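Local coordinates for uncharacterized protein (Corynebacterium diphtheriae, PDB 3LMM), which is of unknown function but probably acts as a transcriptional regulator, combining a Schlafen AlbA_2 domain with a RecG-like region and parts related to helix-turn-helix families, at residues M75-G80 and E139-T144; L100-L105 and G126-A131; I244-G249 and I325-T330; V256-E261 and L268-Q273; R312-S317 and A354-L359. All coordinates share one frame; numbering follows the deposited sequence.

In the fold
Contacts 1 and 2 belong to the Schlafen AlbA_2 part of the chain, contacts 3, 4 and 5 to the part built round the six-stranded mixed sheet. Contact 1 is buried, and a side-chain amide there replaces a strand partner for a loop. Contact 3 lies at the surface and relies on backbone hydrogen bonds between strand ends. Contacts 2 and 4, both partly buried, set a helix against strand or loop with mainly apolar atoms. Strand 240-245 serves contact 3 directly and backs the leucine of contact 4. Contact 5 mixes a tyrosine hydroxyl bond with aromatic packing, and its Pro357 meets Glu139 of contact 1, a packing touch between the two parts.

Contact 1 (M75-G80 and E139-T144); sequences MANTPG and EPIEDT
Asn77 ND2 is held by two backbone carbonyls, giving one hydrogen bond to Ile141 O at 2.8 Å and another to Arg149 O in strand 149-151. The bond to Ile141 O is nearly straight (168°) and lies almost in the plane of the Asn77 amide, although it reaches the carbonyl group with a slight tilt from that group's own plane. The other end of the same amide accepts: Ile141 N donates to Asn77 OD1 at 2.6 Å, in the carbonyl plane and on a lone pair. With CG beside its backbone N and anti to the carbonyl carbon (chi1 -74°), Asn77 sets its amide alongside the loop, so that it reads both the N-H and the C=O of one residue. Asparagine suits the place because its side chain copies a peptide group. Next to this pairing, Ile141 turns its CG1 branch toward helix 62-77, where Ala76 CB lies 4.3 Å from Ile141 CG1; a small alanine suits a helix face that the loop approaches closely. Pro140 meanwhile packs on Trp164 and Trp165 of helix 161-171. The last helical turn thus fixes a loop without regular structure much as a neighbouring strand would, while meeting the polar needs of a buried amide.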
# COMPACT_ATOMS: atom_id res chain seq x y z
N MSE A 75 17.68 3.66 3.73
CA MSE A 75 18.16 4.64 2.79
C MSE A 75 17.09 5.63 2.41
O MSE A 75 17.18 6.80 2.75
CB MSE A 75 18.68 3.94 1.54
CG MSE A 75 19.65 4.77 0.78
SE MSE A 75 21.29 5.03 1.75
CE MSE A 75 20.91 6.71 2.61
N ALA A 76 16.07 5.14 1.72
CA ALA A 76 14.97 5.99 1.28
C ALA A 76 14.47 6.89 2.40
O ALA A 76 13.99 7.98 2.14
CB ALA A 76 13.83 5.13 0.74
N ASN A 77 14.61 6.44 3.65
CA ASN A 77 14.16 7.24 4.78
C ASN A 77 15.13 8.32 5.17
O ASN A 77 14.74 9.29 5.80
CB ASN A 77 13.94 6.38 6.02
CG ASN A 77 12.69 5.56 5.93
OD1 ASN A 77 11.66 6.04 5.45
ND2 ASN A 77 12.75 4.33 6.42
N THR A 78 16.41 8.16 4.86
CA THR A 78 17.34 9.20 5.23
C THR A 78 17.33 10.23 4.11
O THR A 78 17.30 9.87 2.93
CB THR A 78 18.77 8.68 5.39
OG1 THR A 78 19.54 9.14 4.28
CG2 THR A 78 18.80 7.18 5.38
N PRO A 79 17.36 11.53 4.45
CA PRO A 79 17.34 12.50 3.35
C PRO A 79 18.53 12.34 2.39
O PRO A 79 19.64 12.01 2.79
CB PRO A 79 17.33 13.84 4.08
CG PRO A 79 18.13 13.55 5.31
CD PRO A 79 17.61 12.19 5.74
N GLY A 80 18.25 12.56 1.11
CA GLY A 80 19.28 12.45 0.09
C GLY A 80 19.41 11.04 -0.43
O GLY A 80 20.15 10.78 -1.38
N GLU A 139 7.77 10.34 2.02
CA GLU A 139 7.15 10.06 3.33
C GLU A 139 7.86 8.85 3.92
O GLU A 139 8.45 8.06 3.19
CB GLU A 139 5.67 9.75 3.17
CG GLU A 139 5.38 8.61 2.23
CD GLU A 139 3.90 8.41 1.99
OE1 GLU A 139 3.21 7.92 2.90
OE2 GLU A 139 3.44 8.75 0.88
N PRO A 140 7.82 8.70 5.25
CA PRO A 140 8.48 7.55 5.87
C PRO A 140 8.12 6.20 5.27
O PRO A 140 6.96 5.92 4.98
CB PRO A 140 8.10 7.68 7.35
CG PRO A 140 6.85 8.50 7.33
CD PRO A 140 7.13 9.52 6.25
N ILE A 141 9.14 5.37 5.09
CA ILE A 141 8.97 4.04 4.53
C ILE A 141 9.24 3.02 5.64
O ILE A 141 10.39 2.86 6.06
CB ILE A 141 9.97 3.78 3.37
CG1 ILE A 141 9.88 4.91 2.32
CG2 ILE A 141 9.69 2.44 2.74
CD1 ILE A 141 8.44 5.22 1.87
N GLU A 142 8.20 2.36 6.12
CA GLU A 142 8.35 1.36 7.17
C GLU A 142 8.88 0.06 6.58
O GLU A 142 8.49 -0.31 5.47
CB GLU A 142 7.01 1.13 7.87
CG GLU A 142 6.73 2.18 8.93
CD GLU A 142 5.24 2.46 9.11
OE1 GLU A 142 4.90 3.19 10.08
OE2 GLU A 142 4.43 1.97 8.30
N ASP A 143 9.76 -0.63 7.30
CA ASP A 143 10.32 -1.86 6.78
C ASP A 143 9.45 -3.09 7.03
O ASP A 143 8.34 -2.98 7.54
CB ASP A 143 11.73 -2.10 7.33
CG ASP A 143 11.75 -2.26 8.83
OD1 ASP A 143 10.70 -2.59 9.42
OD2 ASP A 143 12.83 -2.08 9.43
N THR A 144 9.97 -4.26 6.69
CA THR A 144 9.23 -5.51 6.85
C THR A 144 8.73 -5.78 8.25
O THR A 144 7.77 -6.52 8.43
CB THR A 144 10.08 -6.69 6.42
OG1 THR A 144 11.23 -6.78 7.27
CG2 THR A 144 10.53 -6.53 4.97

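Contact 2 (L100-L105 and G126-A131)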
# COMPACT_ATOMS: atom_id res chain seq x y z
N LEU A 100 21.21 -12.74 -7.94
CA LEU A 100 19.80 -12.39 -7.81
C LEU A 100 19.28 -11.76 -9.09
O LEU A 100 19.92 -10.90 -9.68
CB LEU A 100 19.61 -11.43 -6.62
CG LEU A 100 19.92 -12.01 -5.24
CD1 LEU A 100 20.15 -10.91 -4.24
CD2 LEU A 100 18.78 -12.93 -4.80
N ASP A 101 18.11 -12.19 -9.54
CA ASP A 101 17.54 -11.64 -10.75
C ASP A 101 17.05 -10.23 -10.46
O ASP A 101 16.36 -9.99 -9.46
CB ASP A 101 16.39 -12.50 -11.25
CG ASP A 101 15.77 -11.98 -12.52
OD1 ASP A 101 14.53 -11.78 -12.54
OD2 ASP A 101 16.52 -11.77 -13.51
N ILE A 102 17.41 -9.29 -11.32
CA ILE A 102 17.02 -7.90 -11.15
C ILE A 102 15.51 -7.73 -11.00
O ILE A 102 15.03 -7.23 -9.98
CB ILE A 102 17.46 -7.04 -12.35
CG1 ILE A 102 18.96 -7.15 -12.55
CG2 ILE A 102 17.09 -5.58 -12.09
CD1 ILE A 102 19.76 -6.45 -11.49
N ASP A 103 14.77 -8.13 -12.03
CA ASP A 103 13.32 -8.01 -12.00
C ASP A 103 12.74 -8.65 -10.75
O ASP A 103 11.87 -8.07 -10.09
CB ASP A 103 12.70 -8.64 -13.25
CG ASP A 103 13.04 -7.88 -14.51
OD1 ASP A 103 12.86 -6.64 -14.52
OD2 ASP A 103 13.47 -8.51 -15.50
N TRP A 104 13.21 -9.84 -10.42
CA TRP A 104 12.72 -10.53 -9.24
C TRP A 104 12.93 -9.67 -7.99
O TRP A 104 11.99 -9.40 -7.25
CB TRP A 104 13.43 -11.86 -9.06
CG TRP A 104 12.96 -12.59 -7.85
CD1 TRP A 104 11.89 -13.44 -7.76
CD2 TRP A 104 13.51 -12.49 -6.53
NE1 TRP A 104 11.75 -13.87 -6.46
CE2 TRP A 104 12.73 -13.31 -5.69
CE3 TRP A 104 14.60 -11.79 -5.99
CZ2 TRP A 104 13.00 -13.44 -4.33
CZ3 TRP A 104 14.86 -11.93 -4.64
CH2 TRP A 104 14.06 -12.74 -3.83
N LEU A 105 14.18 -9.27 -7.76
CA LEU A 105 14.51 -8.45 -6.62
C LEU A 105 13.76 -7.10 -6.63
O LEU A 105 13.22 -6.69 -5.61
CB LEU A 105 16.03 -8.21 -6.56
CG LEU A 105 16.57 -7.31 -5.43
CD1 LEU A 105 16.08 -7.83 -4.10
CD2 LEU A 105 18.09 -7.27 -5.48
N GLY A 126 35.36 -9.64 -11.99
CA GLY A 126 34.78 -10.74 -12.72
C GLY A 126 33.50 -11.16 -12.04
O GLY A 126 32.63 -11.79 -12.64
N GLN A 127 33.40 -10.82 -10.76
CA GLN A 127 32.22 -11.15 -9.99
C GLN A 127 31.11 -10.18 -10.35
O GLN A 127 31.38 -9.07 -10.81
CB GLN A 127 32.53 -11.06 -8.50
CG GLN A 127 33.49 -12.13 -8.02
CD GLN A 127 32.93 -13.52 -8.22
OE1 GLN A 127 31.73 -13.75 -8.07
NE2 GLN A 127 33.81 -14.48 -8.53
N ARG A 128 29.87 -10.60 -10.14
CA ARG A 128 28.71 -9.77 -10.44
C ARG A 128 28.20 -9.10 -9.19
O ARG A 128 28.23 -9.69 -8.11
CB ARG A 128 27.57 -10.61 -11.05
CG ARG A 128 26.34 -9.77 -11.36
CD ARG A 128 25.28 -10.53 -12.12
NE ARG A 128 24.13 -10.80 -11.25
CZ ARG A 128 22.91 -10.29 -11.41
NH1 ARG A 128 21.96 -10.61 -10.55
NH2 ARG A 128 22.63 -9.47 -12.40
N VAL A 129 27.74 -7.86 -9.31
CA VAL A 129 27.18 -7.17 -8.15
C VAL A 129 26.03 -6.27 -8.56
O VAL A 129 25.96 -5.81 -9.69
CB VAL A 129 28.23 -6.31 -7.41
CG1 VAL A 129 29.38 -7.18 -6.95
CG2 VAL A 129 28.69 -5.19 -8.29
N LEU A 130 25.10 -6.06 -7.63
CA LEU A 130 23.96 -5.20 -7.93
C LEU A 130 24.12 -3.82 -7.31
O LEU A 130 24.37 -3.67 -6.12
CB LEU A 130 22.66 -5.82 -7.44
CG LEU A 130 21.97 -6.82 -8.35
CD1 LEU A 130 22.51 -6.70 -9.76
CD2 LEU A 130 22.21 -8.18 -7.80
N ALA A 131 23.98 -2.80 -8.14
CA ALA A 131 24.06 -1.44 -7.66
C ALA A 131 22.62 -1.01 -7.48
O ALA A 131 21.86 -0.97 -8.44
CB ALA A 131 24.73 -0.56 -8.69
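Two different torsion patterns bring Ile102 and Arg128 to the contact. Ile102 carries CG1 beside its backbone N (chi1 -56°), and chi1 and chi2 (-72°) together bring CD1 to Leu130 CD1, 3.3 Å off in the model. Arg128 runs out extended, CG opposite its backbone N, and then bends at chi3, with NE donating to Thr98 O as its sound anchor. The oxygen of Leu100 sits at the guanidinium edge, but NH1 is modelled too close to it for that approach to be trusted. Leu130 CD1 lies over one guanidinium face, offset from its centre, and Leu130 CD2 is 4.3 Å from Leu100 CB. The branched apolar ends of Ile102 and Leu130 pack the first turn of helix 102-113 on an inner strand of the four-stranded sheet without needing polar partners. Asp101 caps that turn: its OD1 accepts from Trp104 N at 3.2 Å. The contact is therefore chiefly apolar, with the arginine charge carried along its margin and steadied by a backbone carbonyl.

Contact 3 (I244-G249 and I325-T330)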
# COMPACT_ATOMS: atom_id res chain seq x y z
N ILE A 244 -28.49 9.44 -0.01
CA ILE A 244 -29.16 8.15 -0.19
C ILE A 244 -30.22 8.18 -1.28
O ILE A 244 -31.19 8.92 -1.18
CB ILE A 244 -29.86 7.75 1.09
CG1 ILE A 244 -28.82 7.61 2.21
CG2 ILE A 244 -30.68 6.48 0.85
CD1 ILE A 244 -29.44 7.64 3.58
N PHE A 245 -30.05 7.35 -2.30
CA PHE A 245 -31.00 7.30 -3.39
C PHE A 245 -31.85 6.05 -3.32
O PHE A 245 -31.57 5.13 -2.57
CB PHE A 245 -30.28 7.32 -4.72
CG PHE A 245 -29.75 8.66 -5.10
CD1 PHE A 245 -30.59 9.61 -5.66
CD2 PHE A 245 -28.40 8.97 -4.91
CE1 PHE A 245 -30.10 10.84 -6.05
CE2 PHE A 245 -27.89 10.20 -5.28
CZ PHE A 245 -28.74 11.14 -5.86
N ASP A 246 -32.90 6.02 -4.13
CA ASP A 246 -33.77 4.86 -4.13
C ASP A 246 -33.30 3.92 -5.23
O ASP A 246 -33.32 2.70 -5.08
CB ASP A 246 -35.22 5.31 -4.35
CG ASP A 246 -36.23 4.23 -4.03
OD1 ASP A 246 -35.97 3.41 -3.10
OD2 ASP A 246 -37.30 4.22 -4.68
N VAL A 247 -32.84 4.49 -6.34
CA VAL A 247 -32.33 3.70 -7.44
C VAL A 247 -31.50 4.59 -8.39
O VAL A 247 -31.82 5.76 -8.59
CB VAL A 247 -33.49 2.98 -8.20
CG1 VAL A 247 -34.48 3.99 -8.75
CG2 VAL A 247 -32.93 2.10 -9.31
N HIS A 248 -30.42 4.04 -8.93
CA HIS A 248 -29.54 4.78 -9.82
C HIS A 248 -30.37 5.46 -10.88
O HIS A 248 -30.73 4.84 -11.88
CB HIS A 248 -28.52 3.83 -10.49
CG HIS A 248 -27.52 4.53 -11.37
ND1 HIS A 248 -26.77 5.60 -10.94
CD2 HIS A 248 -27.17 4.32 -12.66
CE1 HIS A 248 -25.98 6.02 -11.92
NE2 HIS A 248 -26.21 5.25 -12.98
N GLY A 249 -30.70 6.72 -10.65
CA GLY A 249 -31.50 7.44 -11.61
C GLY A 249 -32.19 8.67 -11.06
O GLY A 249 -33.13 9.20 -11.66
N ILE A 325 -27.12 3.70 -3.31
CA ILE A 325 -28.32 3.28 -4.02
C ILE A 325 -29.00 2.12 -3.31
O ILE A 325 -28.48 1.01 -3.28
CB ILE A 325 -27.99 2.82 -5.42
CG1 ILE A 325 -27.04 3.82 -6.05
CG2 ILE A 325 -29.24 2.72 -6.25
CD1 ILE A 325 -27.50 5.21 -5.90
N GLU A 326 -30.19 2.37 -2.76
CA GLU A 326 -30.93 1.35 -2.02
C GLU A 326 -31.19 0.02 -2.71
O GLU A 326 -30.68 -1.01 -2.29
CB GLU A 326 -32.28 1.93 -1.59
CG GLU A 326 -32.21 3.00 -0.52
CD GLU A 326 -31.99 2.42 0.87
OE1 GLU A 326 -32.83 1.61 1.31
OE2 GLU A 326 -30.98 2.78 1.51
N LEU A 327 -32.00 0.06 -3.76
CA LEU A 327 -32.39 -1.14 -4.49
C LEU A 327 -31.27 -1.90 -5.20
O LEU A 327 -31.42 -3.08 -5.52
CB LEU A 327 -33.51 -0.80 -5.47
CG LEU A 327 -34.80 -0.31 -4.81
CD1 LEU A 327 -35.84 0.07 -5.85
CD2 LEU A 327 -35.34 -1.40 -3.89
N ASP A 328 -30.14 -1.25 -5.42
CA ASP A 328 -29.03 -1.90 -6.10
C ASP A 328 -27.91 -2.23 -5.14
O ASP A 328 -26.93 -2.88 -5.50
CB ASP A 328 -28.50 -1.00 -7.22
CG ASP A 328 -29.46 -0.93 -8.39
OD1 ASP A 328 -29.81 -2.02 -8.90
OD2 ASP A 328 -29.86 0.20 -8.80
N SER A 329 -28.08 -1.80 -3.89
CA SER A 329 -27.08 -2.03 -2.86
C SER A 329 -25.73 -1.51 -3.31
O SER A 329 -24.71 -2.06 -2.91
CB SER A 329 -26.95 -3.52 -2.54
OG SER A 329 -28.18 -4.10 -2.19
N THR A 330 -25.69 -0.48 -4.15
CA THR A 330 -24.37 -0.02 -4.56
C THR A 330 -24.01 1.33 -3.95
O THR A 330 -24.88 2.15 -3.66
CB THR A 330 -24.22 0.01 -6.12
OG1 THR A 330 -24.39 1.34 -6.59
CG2 THR A 330 -25.23 -0.91 -6.79
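Glu326 N donates to Phe245 O at 3.1 Å and 165°, and Leu327 N donates to Asp246 O at 3.2 Å and 169°. These bonds finish a parallel pairing between strands 240-245 and 320-325 of the six-stranded mixed sheet, with Phe245 bridged to Ile325. Directly afterwards segment 325-330 reverses in a type I turn from Glu326 to Ser329, and Ser329 and Thr330 both face Ile325 as a G1 beta bulge, so strand 330-336 can start antiparallel. Ile325 N to Thr330 O, 2.7 Å, closes that hairpin.

Ile325 makes contact through two branches: CD1 lies 3.7 Å from Phe245 CB and oblique to its ring, while CG2 lies 3.5 Å from Val247 CA. A beta-branched residue suits this place, since it favours the extended backbone and offers two apolar arms. Glu326 bends at chi2 (-78°), its CG close to the Phe245 carbonyl in the model and its carboxylate passing Ile244 to form a salt bridge with Lys280. Leu327, at the exposed turn, lays its CG 3.4 Å from Asp246 O, near the oxygen that accepts from its own nitrogen. At the outer edge, Asp328 OD2 stands 3.6 Å from Val247 CG2.

Contact 4 (V256-E261 and L268-Q273)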
# COMPACT_ATOMS: atom_id res chain seq x y z
N VAL A 256 -27.07 13.13 4.33
CA VAL A 256 -26.43 13.45 5.60
C VAL A 256 -25.17 14.25 5.32
O VAL A 256 -24.20 13.73 4.77
CB VAL A 256 -26.10 12.16 6.40
CG1 VAL A 256 -25.51 11.12 5.48
CG2 VAL A 256 -25.15 12.48 7.54
N VAL A 257 -25.20 15.53 5.69
CA VAL A 257 -24.08 16.45 5.48
C VAL A 257 -23.48 16.91 6.81
O VAL A 257 -24.12 17.62 7.58
CB VAL A 257 -24.55 17.71 4.67
CG1 VAL A 257 -24.82 17.35 3.23
CG2 VAL A 257 -25.83 18.28 5.29
N PRO A 258 -22.23 16.50 7.10
CA PRO A 258 -21.58 16.89 8.35
C PRO A 258 -21.40 18.40 8.51
O PRO A 258 -21.23 19.12 7.52
CB PRO A 258 -20.24 16.16 8.28
CG PRO A 258 -19.96 16.13 6.83
CD PRO A 258 -21.30 15.75 6.24
N GLU A 259 -21.45 18.88 9.75
CA GLU A 259 -21.31 20.31 10.03
C GLU A 259 -19.90 20.80 9.70
O GLU A 259 -18.91 20.21 10.14
CB GLU A 259 -21.61 20.60 11.51
CG GLU A 259 -23.03 20.22 11.96
CD GLU A 259 -23.11 18.81 12.51
OE1 GLU A 259 -22.55 17.88 11.88
OE2 GLU A 259 -23.77 18.62 13.56
N PRO A 260 -19.79 21.90 8.92
CA PRO A 260 -18.49 22.47 8.52
C PRO A 260 -17.50 22.81 9.63
O PRO A 260 -16.30 22.90 9.37
CB PRO A 260 -18.90 23.70 7.73
CG PRO A 260 -20.18 24.10 8.38
CD PRO A 260 -20.88 22.78 8.49
N GLU A 261 -17.98 23.02 10.86
CA GLU A 261 -17.07 23.36 11.95
C GLU A 261 -16.33 22.13 12.44
O GLU A 261 -15.54 22.22 13.38
CB GLU A 261 -17.83 23.98 13.12
CG GLU A 261 -19.08 24.74 12.72
CD GLU A 261 -20.28 23.82 12.63
OE1 GLU A 261 -20.53 23.08 13.61
OE2 GLU A 261 -20.99 23.85 11.59
N LEU A 268 -15.15 12.54 8.88
CA LEU A 268 -15.02 11.16 8.41
C LEU A 268 -15.89 10.25 9.28
O LEU A 268 -16.70 9.47 8.78
CB LEU A 268 -13.58 10.68 8.51
CG LEU A 268 -13.44 9.18 8.25
CD1 LEU A 268 -13.24 8.90 6.76
CD2 LEU A 268 -12.26 8.66 9.05
N ASP A 269 -15.71 10.37 10.60
CA ASP A 269 -16.48 9.57 11.52
C ASP A 269 -17.97 9.75 11.27
O ASP A 269 -18.71 8.78 11.12
CB ASP A 269 -16.15 9.96 12.96
CG ASP A 269 -17.00 9.20 13.96
OD1 ASP A 269 -16.94 7.95 13.93
OD2 ASP A 269 -17.71 9.85 14.76
N TYR A 270 -18.42 11.00 11.23
CA TYR A 270 -19.83 11.30 11.03
C TYR A 270 -20.38 10.56 9.81
O TYR A 270 -21.49 10.05 9.85
CB TYR A 270 -20.02 12.80 10.85
CG TYR A 270 -21.45 13.26 10.99
CD1 TYR A 270 -22.07 13.32 12.24
CD2 TYR A 270 -22.18 13.66 9.88
CE1 TYR A 270 -23.38 13.78 12.38
CE2 TYR A 270 -23.50 14.12 10.01
CZ TYR A 270 -24.09 14.17 11.25
OH TYR A 270 -25.38 14.63 11.36
N LEU A 271 -19.60 10.49 8.74
CA LEU A 271 -20.04 9.79 7.54
C LEU A 271 -20.05 8.27 7.78
O LEU A 271 -21.03 7.60 7.46
CB LEU A 271 -19.12 10.12 6.37
CG LEU A 271 -19.84 10.61 5.11
CD1 LEU A 271 -20.75 9.52 4.61
CD2 LEU A 271 -20.64 11.87 5.44
N GLU A 272 -18.96 7.75 8.34
CA GLU A 272 -18.86 6.33 8.65
C GLU A 272 -20.03 5.88 9.52
O GLU A 272 -20.64 4.84 9.28
CB GLU A 272 -17.55 6.04 9.39
CG GLU A 272 -16.29 6.14 8.53
CD GLU A 272 -15.02 5.77 9.29
OE1 GLU A 272 -14.75 6.38 10.35
OE2 GLU A 272 -14.29 4.86 8.83
N GLN A 273 -20.34 6.68 10.54
CA GLN A 273 -21.44 6.39 11.45
C GLN A 273 -22.73 6.17 10.69
O GLN A 273 -23.34 5.10 10.76
CB GLN A 273 -21.66 7.56 12.40
CG GLN A 273 -20.60 7.75 13.46
CD GLN A 273 -20.67 6.68 14.51
OE1 GLN A 273 -19.84 5.77 14.55
NE2 GLN A 273 -21.68 6.78 15.37
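A strand-loop-helix connection brings Val256, Pro258 and Tyr270 together where outermost strand 252-256 leads through a short loop into helix 264-278. Tyr270 carries most of the contact. Its CG lies anti to the backbone N (chi1 -165°), which swings the ring off the helix and out along the loop. Val256 CG2 meets Tyr270 CE2 at 3.4 Å, the two side chains running antiparallel as they pass, and Pro258 CB meets Tyr270 CD2 at 3.5 Å. Both approach the ring obliquely. Over one face, offset from its centre, lies Glu259 OE1, 4.1 Å from Tyr270 CZ, with the carboxylate turned 61° from the ring plane; this carboxylate also forms a long, weak ion pair with Lys262.

No hydrogen bond crosses between the segments, and the residue types fit that. Proline has no N-H needing a partner, and its rigid ring gives the tyrosine a firm apolar surface. Tyrosine is long enough to reach from the helix to the loop, where it offers its CD2 and CE2 carbons to Pro258 and Val256. One residue further on, Leu271 CD2 reaches Pro258 CD at 4.0 Å. Leu271 also packs on Ile240 and Leu242 of strand 240-245 and on Met305 of helix 298-311; helix 264-278 thus rests on that strand and that helix and also meets the loop.

Contact 5 (R312-S317 and A354-L359)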
# COMPACT_ATOMS: atom_id res chain seq x y z
N ARG A 312 -8.00 12.92 -2.07
CA ARG A 312 -8.91 13.96 -2.55
C ARG A 312 -8.05 15.10 -3.10
O ARG A 312 -6.84 15.11 -2.91
CB ARG A 312 -9.70 14.47 -1.36
CG ARG A 312 -10.63 15.59 -1.62
CD ARG A 312 -11.16 16.08 -0.30
NE ARG A 312 -12.30 16.97 -0.41
CZ ARG A 312 -12.37 18.01 -1.23
NH1 ARG A 312 -11.36 18.30 -2.04
NH2 ARG A 312 -13.47 18.77 -1.22
N ASP A 313 -8.66 16.06 -3.78
CA ASP A 313 -7.85 17.16 -4.27
C ASP A 313 -7.59 18.14 -3.11
O ASP A 313 -6.55 18.79 -3.06
CB ASP A 313 -8.51 17.86 -5.45
CG ASP A 313 -7.55 18.81 -6.18
OD1 ASP A 313 -7.56 18.85 -7.43
OD2 ASP A 313 -6.79 19.53 -5.51
N TRP A 314 -8.52 18.25 -2.17
CA TRP A 314 -8.34 19.14 -1.02
C TRP A 314 -8.10 20.58 -1.34
O TRP A 314 -8.17 21.45 -0.46
CB TRP A 314 -7.21 18.65 -0.11
CG TRP A 314 -7.65 17.54 0.75
CD1 TRP A 314 -7.00 16.37 0.96
CD2 TRP A 314 -8.86 17.47 1.50
NE1 TRP A 314 -7.73 15.55 1.78
CE2 TRP A 314 -8.89 16.20 2.12
CE3 TRP A 314 -9.95 18.33 1.69
CZ2 TRP A 314 -9.95 15.79 2.94
CZ3 TRP A 314 -11.00 17.93 2.50
CH2 TRP A 314 -11.00 16.66 3.11
N ASN A 315 -7.79 20.86 -2.59
CA ASN A 315 -7.57 22.23 -2.99
C ASN A 315 -8.88 22.68 -3.63
O ASN A 315 -9.10 23.87 -3.83
CB ASN A 315 -6.42 22.35 -3.98
CG ASN A 315 -6.22 23.77 -4.47
OD1 ASN A 315 -6.34 24.05 -5.66
ND2 ASN A 315 -5.91 24.69 -3.55
N ARG A 316 -9.73 21.70 -3.95
CA ARG A 316 -11.02 22.00 -4.55
C ARG A 316 -12.08 22.22 -3.49
O ARG A 316 -11.95 21.75 -2.36
CB ARG A 316 -11.45 20.88 -5.51
CG ARG A 316 -10.99 21.11 -6.93
CD ARG A 316 -10.45 19.82 -7.53
NE ARG A 316 -11.03 19.47 -8.83
CZ ARG A 316 -12.32 19.57 -9.12
NH1 ARG A 316 -13.19 20.02 -8.22
NH2 ARG A 316 -12.75 19.19 -10.31
N SER A 317 -13.13 22.95 -3.84
CA SER A 317 -14.19 23.26 -2.89
C SER A 317 -15.13 22.09 -2.70
O SER A 317 -15.25 21.54 -1.61
CB SER A 317 -14.98 24.47 -3.38
OG SER A 317 -14.15 25.61 -3.49
N ALA A 354 1.11 8.80 -3.30
CA ALA A 354 -0.11 9.56 -3.05
C ALA A 354 0.04 11.03 -3.40
O ALA A 354 1.15 11.54 -3.47
CB ALA A 354 -0.52 9.41 -1.60
N ARG A 355 -1.08 11.70 -3.62
CA ARG A 355 -1.07 13.11 -3.97
C ARG A 355 -0.44 13.90 -2.82
O ARG A 355 0.45 14.74 -3.01
CB ARG A 355 -2.49 13.62 -4.21
CG ARG A 355 -2.58 15.10 -4.56
CD ARG A 355 -4.01 15.58 -4.46
NE ARG A 355 -4.91 14.81 -5.31
CZ ARG A 355 -4.92 14.86 -6.64
NH1 ARG A 355 -5.78 14.12 -7.34
NH2 ARG A 355 -4.07 15.65 -7.28
N TYR A 356 -0.89 13.62 -1.61
CA TYR A 356 -0.37 14.30 -0.45
C TYR A 356 0.32 13.32 0.49
O TYR A 356 -0.26 12.88 1.49
CB TYR A 356 -1.51 15.03 0.27
CG TYR A 356 -2.21 16.08 -0.57
CD1 TYR A 356 -1.51 17.20 -1.02
CD2 TYR A 356 -3.56 15.97 -0.88
CE1 TYR A 356 -2.14 18.19 -1.76
CE2 TYR A 356 -4.22 16.96 -1.63
CZ TYR A 356 -3.50 18.07 -2.06
OH TYR A 356 -4.11 19.07 -2.79
N PRO A 357 1.57 12.95 0.18
CA PRO A 357 2.34 12.02 1.00
C PRO A 357 2.26 12.39 2.48
O PRO A 357 2.03 11.53 3.32
CB PRO A 357 3.75 12.15 0.45
CG PRO A 357 3.50 12.37 -1.00
CD PRO A 357 2.36 13.37 -0.99
N ALA A 358 2.43 13.67 2.79
CA ALA A 358 2.35 14.12 4.16
C ALA A 358 1.02 13.69 4.80
O ALA A 358 1.00 13.13 5.90
CB ALA A 358 2.50 15.63 4.23
N LEU A 359 -0.09 13.96 4.12
CA LEU A 359 -1.42 13.62 4.63
C LEU A 359 -1.53 12.12 4.81
O LEU A 359 -2.05 11.64 5.82
CB LEU A 359 -2.51 14.07 3.65
CG LEU A 359 -3.91 14.50 4.10
CD1 LEU A 359 -4.93 13.75 3.26
CD2 LEU A 359 -4.13 14.24 5.58
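Tyr356 OH donates a hydrogen bond to Asp313 O, 2.5 Å apart as modelled, and the carbonyl oxygen lies at the edge of the phenol ring, near its plane. Arg355, also polar, has its strongest links elsewhere: NE donates to His311 O and NH1 to Gly338 O, while its aliphatic CG covers the centre of one Tyr356 face. Aromatic packing follows. Trp314 and Tyr356 meet obliquely, their ring centroids 5.9 Å apart and planes at 41°, with Trp314 CB 3.8 Å from Tyr356 CE2. Trp314 CG stands beside its own backbone N (chi1 -79°), and the indole reaches Leu359, whose CD1 is 3.6 Å from Trp314 NE1. That nitrogen donates to Met309 O in helix 298-311. Tyrosine suits its place just before helix 357-365, because the ring packs on Trp314 while the hydroxyl reaches Asp313 O. One loop carbonyl, Asp313 O, and the helix-end carbonyl of His311 therefore accept from Tyr356 and Arg355 of segment 354-359, with aromatic and leucine surfaces packed beside them.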